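CRISPR-associated protein CasA/Cse1 (Thermus thermophilus, PDB 4AN8) is the CasA (Cse1) subunit of the type I-E CRISPR Cascade complex, part of a bacterial adaptive immune system that selects foreign DNA. Local coordinates at residues Ala35-Ile45 / Gly196-Leu204. Numbering follows the deposited sequence.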
loop_
_atom_site.group_PDB
_atom_site.type_symbol
_atom_site.label_atom_id
_atom_site.label_comp_id
_atom_site.label_asym_id
_atom_site.label_seq_id
_atom_site.Cartn_x
_atom_site.Cartn_y
_atom_site.Cartn_z
ATOM N N ALA A 35 14.030 -13.027 -10.890
ATOM C CA ALA A 35 12.734 -12.785 -10.293
ATOM C C ALA A 35 11.633 -12.921 -11.344
ATOM O O ALA A 35 10.577 -13.450 -11.057
ATOM C CB ALA A 35 12.690 -11.402 -9.642
ATOM N N LEU A 36 11.894 -12.438 -12.553
ATOM C CA LEU A 36 10.913 -12.458 -13.633
ATOM C C LEU A 36 10.853 -13.806 -14.358
ATOM O O LEU A 36 9.804 -14.425 -14.435
ATOM C CB LEU A 36 11.215 -11.337 -14.639
ATOM C CG LEU A 36 11.001 -9.901 -14.122
ATOM C CD1 LEU A 36 10.985 -8.907 -15.294
ATOM C CD2 LEU A 36 9.692 -9.876 -13.340
ATOM N N LEU A 37 11.992 -14.254 -14.873
ATOM C CA LEU A 37 12.081 -15.483 -15.649
ATOM C C LEU A 37 11.760 -16.718 -14.822
ATOM O O LEU A 37 11.302 -17.710 -15.343
ATOM C CB LEU A 37 13.480 -15.614 -16.250
ATOM C CG LEU A 37 13.814 -14.415 -17.129
ATOM C CD1 LEU A 37 15.255 -14.463 -17.605
ATOM C CD2 LEU A 37 12.828 -14.343 -18.298
ATOM N N ARG A 38 11.982 -16.652 -13.523
ATOM C CA ARG A 38 11.671 -17.798 -12.666
ATOM C C ARG A 38 10.680 -17.449 -11.553
ATOM O O ARG A 38 10.747 -18.009 -10.466
ATOM C CB ARG A 38 12.952 -18.401 -12.096
ATOM C CG ARG A 38 13.800 -19.078 -13.151
ATOM C CD ARG A 38 15.120 -19.542 -12.575
ATOM N NE ARG A 38 15.001 -19.851 -11.150
ATOM C CZ ARG A 38 15.995 -20.304 -10.387
ATOM N NH1 ARG A 38 17.198 -20.525 -10.909
ATOM N NH2 ARG A 38 15.780 -20.536 -9.097
ATOM N N ALA A 39 9.742 -16.549 -11.848
ATOM C CA ALA A 39 8.771 -16.093 -10.848
ATOM C C ALA A 39 8.007 -17.236 -10.184
ATOM O O ALA A 39 7.755 -17.201 -8.975
ATOM C CB ALA A 39 7.805 -15.100 -11.457
ATOM N N HIS A 40 7.654 -18.252 -10.968
ATOM C CA HIS A 40 6.850 -19.364 -10.464
ATOM C C HIS A 40 7.524 -20.120 -9.318
ATOM O O HIS A 40 6.854 -20.760 -8.524
ATOM C CB HIS A 40 6.508 -20.338 -11.598
ATOM C CG HIS A 40 7.682 -21.134 -12.077
ATOM N ND1 HIS A 40 8.667 -20.600 -12.884
ATOM C CD2 HIS A 40 8.036 -22.422 -11.851
ATOM C CE1 HIS A 40 9.575 -21.528 -13.139
ATOM N NE2 HIS A 40 9.217 -22.640 -12.521
ATOM N N GLU A 41 8.847 -20.045 -9.222
ATOM C CA GLU A 41 9.563 -20.801 -8.191
ATOM C C GLU A 41 9.489 -20.188 -6.788
ATOM O O GLU A 41 9.777 -20.876 -5.811
ATOM C CB GLU A 41 11.029 -21.016 -8.591
ATOM C CG GLU A 41 11.222 -21.764 -9.903
ATOM C CD GLU A 41 12.700 -21.918 -10.280
ATOM O OE1 GLU A 41 13.563 -21.721 -9.391
ATOM O OE2 GLU A 41 12.994 -22.227 -11.460
ATOM N N PHE A 42 9.119 -18.906 -6.679
ATOM C CA PHE A 42 9.089 -18.231 -5.362
ATOM C C PHE A 42 7.685 -18.024 -4.818
ATOM O O PHE A 42 6.769 -17.656 -5.554
ATOM C CB PHE A 42 9.800 -16.884 -5.422
ATOM C CG PHE A 42 11.034 -16.908 -6.230
ATOM C CD1 PHE A 42 12.126 -17.669 -5.825
ATOM C CD2 PHE A 42 11.100 -16.216 -7.431
ATOM C CE1 PHE A 42 13.298 -17.703 -6.594
ATOM C CE2 PHE A 42 12.255 -16.261 -8.204
ATOM C CZ PHE A 42 13.357 -17.000 -7.777
ATOM N N ALA A 43 7.514 -18.248 -3.525
ATOM C CA ALA A 43 6.198 -18.089 -2.921
ATOM C C ALA A 43 5.796 -16.620 -2.987
ATOM O O ALA A 43 4.636 -16.283 -3.243
ATOM C CB ALA A 43 6.192 -18.597 -1.455
ATOM N N ARG A 44 6.766 -15.745 -2.764
ATOM C CA ARG A 44 6.498 -14.313 -2.759
ATOM C C ARG A 44 7.770 -13.512 -2.493
ATOM O O ARG A 44 8.811 -14.065 -2.106
ATOM C CB ARG A 44 5.480 -13.978 -1.670
ATOM C CG ARG A 44 5.934 -14.393 -0.305
ATOM C CD ARG A 44 4.983 -13.914 0.761
ATOM N NE ARG A 44 5.387 -14.390 2.076
ATOM C CZ ARG A 44 4.974 -15.538 2.613
ATOM N NH1 ARG A 44 4.137 -16.332 1.949
ATOM N NH2 ARG A 44 5.394 -15.891 3.819
ATOM N N ILE A 45 7.668 -12.206 -2.712
ATOM C CA ILE A 45 8.665 -11.277 -2.244
ATOM C C ILE A 45 8.455 -11.165 -0.752
ATOM O O ILE A 45 7.321 -10.983 -0.297
ATOM C CB ILE A 45 8.501 -9.920 -2.924
ATOM C CG1 ILE A 45 9.130 -9.981 -4.321
ATOM C CG2 ILE A 45 9.145 -8.836 -2.088
ATOM C CD1 ILE A 45 8.876 -8.789 -5.132
ATOM N N GLY A 196 -1.162 -14.015 -5.183
ATOM C CA GLY A 196 -1.478 -15.391 -5.512
ATOM C C GLY A 196 -0.628 -16.331 -4.696
ATOM O O GLY A 196 -0.153 -15.953 -3.622
ATOM N N GLN A 197 -0.385 -17.530 -5.209
ATOM C CA GLN A 197 0.319 -18.549 -4.423
ATOM C C GLN A 197 1.809 -18.595 -4.735
ATOM O O GLN A 197 2.579 -19.243 -4.040
ATOM C CB GLN A 197 -0.314 -19.928 -4.605
ATOM C CG GLN A 197 -1.663 -20.060 -3.931
ATOM C CD GLN A 197 -1.872 -21.423 -3.301
ATOM O OE1 GLN A 197 -2.298 -22.368 -3.970
ATOM N NE2 GLN A 197 -1.565 -21.533 -2.007
ATOM N N ASN A 198 2.205 -17.920 -5.807
ATOM C CA ASN A 198 3.616 -17.706 -6.065
ATOM C C ASN A 198 3.778 -16.337 -6.684
ATOM O O ASN A 198 2.793 -15.664 -6.979
ATOM C CB ASN A 198 4.209 -18.805 -6.956
ATOM C CG ASN A 198 3.430 -19.005 -8.236
ATOM O OD1 ASN A 198 3.197 -18.069 -8.993
ATOM N ND2 ASN A 198 3.024 -20.234 -8.488
ATOM N N LEU A 199 5.024 -15.938 -6.872
ATOM C CA LEU A 199 5.341 -14.627 -7.389
ATOM C C LEU A 199 4.809 -14.454 -8.807
ATOM O O LEU A 199 4.382 -13.356 -9.181
ATOM C CB LEU A 199 6.866 -14.396 -7.343
ATOM C CG LEU A 199 7.314 -12.995 -7.812
ATOM C CD1 LEU A 199 6.581 -11.860 -7.022
ATOM C CD2 LEU A 199 8.851 -12.833 -7.749
ATOM N N LEU A 200 4.844 -15.512 -9.614
ATOM C CA LEU A 200 4.261 -15.404 -10.949
ATOM C C LEU A 200 2.801 -15.002 -10.869
ATOM O O LEU A 200 2.374 -14.071 -11.556
ATOM C CB LEU A 200 4.375 -16.711 -11.744
ATOM C CG LEU A 200 3.630 -16.703 -13.079
ATOM C CD1 LEU A 200 4.322 -15.777 -14.021
ATOM C CD2 LEU A 200 3.596 -18.119 -13.659
ATOM N N GLU A 201 2.031 -15.684 -10.033
ATOM C CA GLU A 201 0.605 -15.378 -9.935
ATOM C C GLU A 201 0.403 -13.937 -9.474
ATOM O O GLU A 201 -0.434 -13.199 -10.021
ATOM C CB GLU A 201 -0.113 -16.349 -8.993
ATOM C CG GLU A 201 -0.109 -17.785 -9.503
ATOM C CD GLU A 201 -0.847 -18.788 -8.595
ATOM O OE1 GLU A 201 -1.316 -18.440 -7.490
ATOM O OE2 GLU A 201 -0.949 -19.957 -9.003
ATOM N N THR A 202 1.190 -13.541 -8.474
ATOM C CA THR A 202 1.056 -12.210 -7.912
ATOM C C THR A 202 1.324 -11.144 -8.983
ATOM O O THR A 202 0.481 -10.279 -9.206
ATOM C CB THR A 202 1.939 -12.022 -6.671
ATOM O OG1 THR A 202 1.477 -12.912 -5.651
ATOM C CG2 THR A 202 1.855 -10.568 -6.157
ATOM N N LEU A 203 2.460 -11.228 -9.660
ATOM C CA LEU A 203 2.702 -10.332 -10.794
ATOM C C LEU A 203 1.543 -10.349 -11.797
ATOM O O LEU A 203 1.063 -9.296 -12.206
ATOM C CB LEU A 203 4.031 -10.660 -11.495
ATOM C CG LEU A 203 5.247 -10.372 -10.612
ATOM C CD1 LEU A 203 6.540 -10.734 -11.298
ATOM C CD2 LEU A 203 5.284 -8.896 -10.122
ATOM N N LEU A 204 1.070 -11.531 -12.188
ATOM C CA LEU A 204 -0.060 -11.616 -13.127
ATOM C C LEU A 204 -1.356 -10.927 -12.624
ATOM O O LEU A 204 -2.085 -10.298 -13.407
ATOM C CB LEU A 204 -0.357 -13.076 -13.489
ATOM C CG LEU A 204 0.695 -13.797 -14.348
ATOM C CD1 LEU A 204 0.427 -15.311 -14.415
ATOM C CD2 LEU A 204 0.770 -13.189 -15.751
HETATM O O HOH W 1 3.635 -13.705 -4.314
#
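Phe42 O receives the amide of Leu199, the first residue of helix 199-206, in a bond of 2.8 Å with an N-H...O angle of 155°. The next amide, Leu200 N, makes a weak bond to Ala39 O at 3.4 Å, so two N-H groups at the start of the helix, which lack carbonyl partners within it, are met by carbonyls of the 3-10 turn 39-41 and of Phe42 just after it. Alongside them Asn198 CA makes a CA-H...O contact with Ala43 O, which also accepts from a water bound to Thr202 OG1. The backbones come closest at Ala43 and Asn198, CA to CA 4.1 Å; Ala39 CA and Leu200 CA are 4.6 Å apart, and small Ala39 suits that approach, its CB lying against Leu200 CB. With CG anti to its backbone N (chi1 -177°), Leu199 extends toward segment 35-45 and divides its branches: CD2 meets Phe42 CD2 obliquely at 4.1 Å, while CD1 approaches Ile45 CG1. One helical turn on, Leu203 CD1 touches Leu36 CD2, their side chains crossing at about a right angle beside helix 50-67. Asn198, short and polar, folds back at chi1 53°, and its OD1 accepts from Glu201 N at 2.9 Å. This is an asparagine N-cap, here combined with leucine packing that joins the helix start to the segment leading into strand 44-45 of the three-stranded antiparallel sheet.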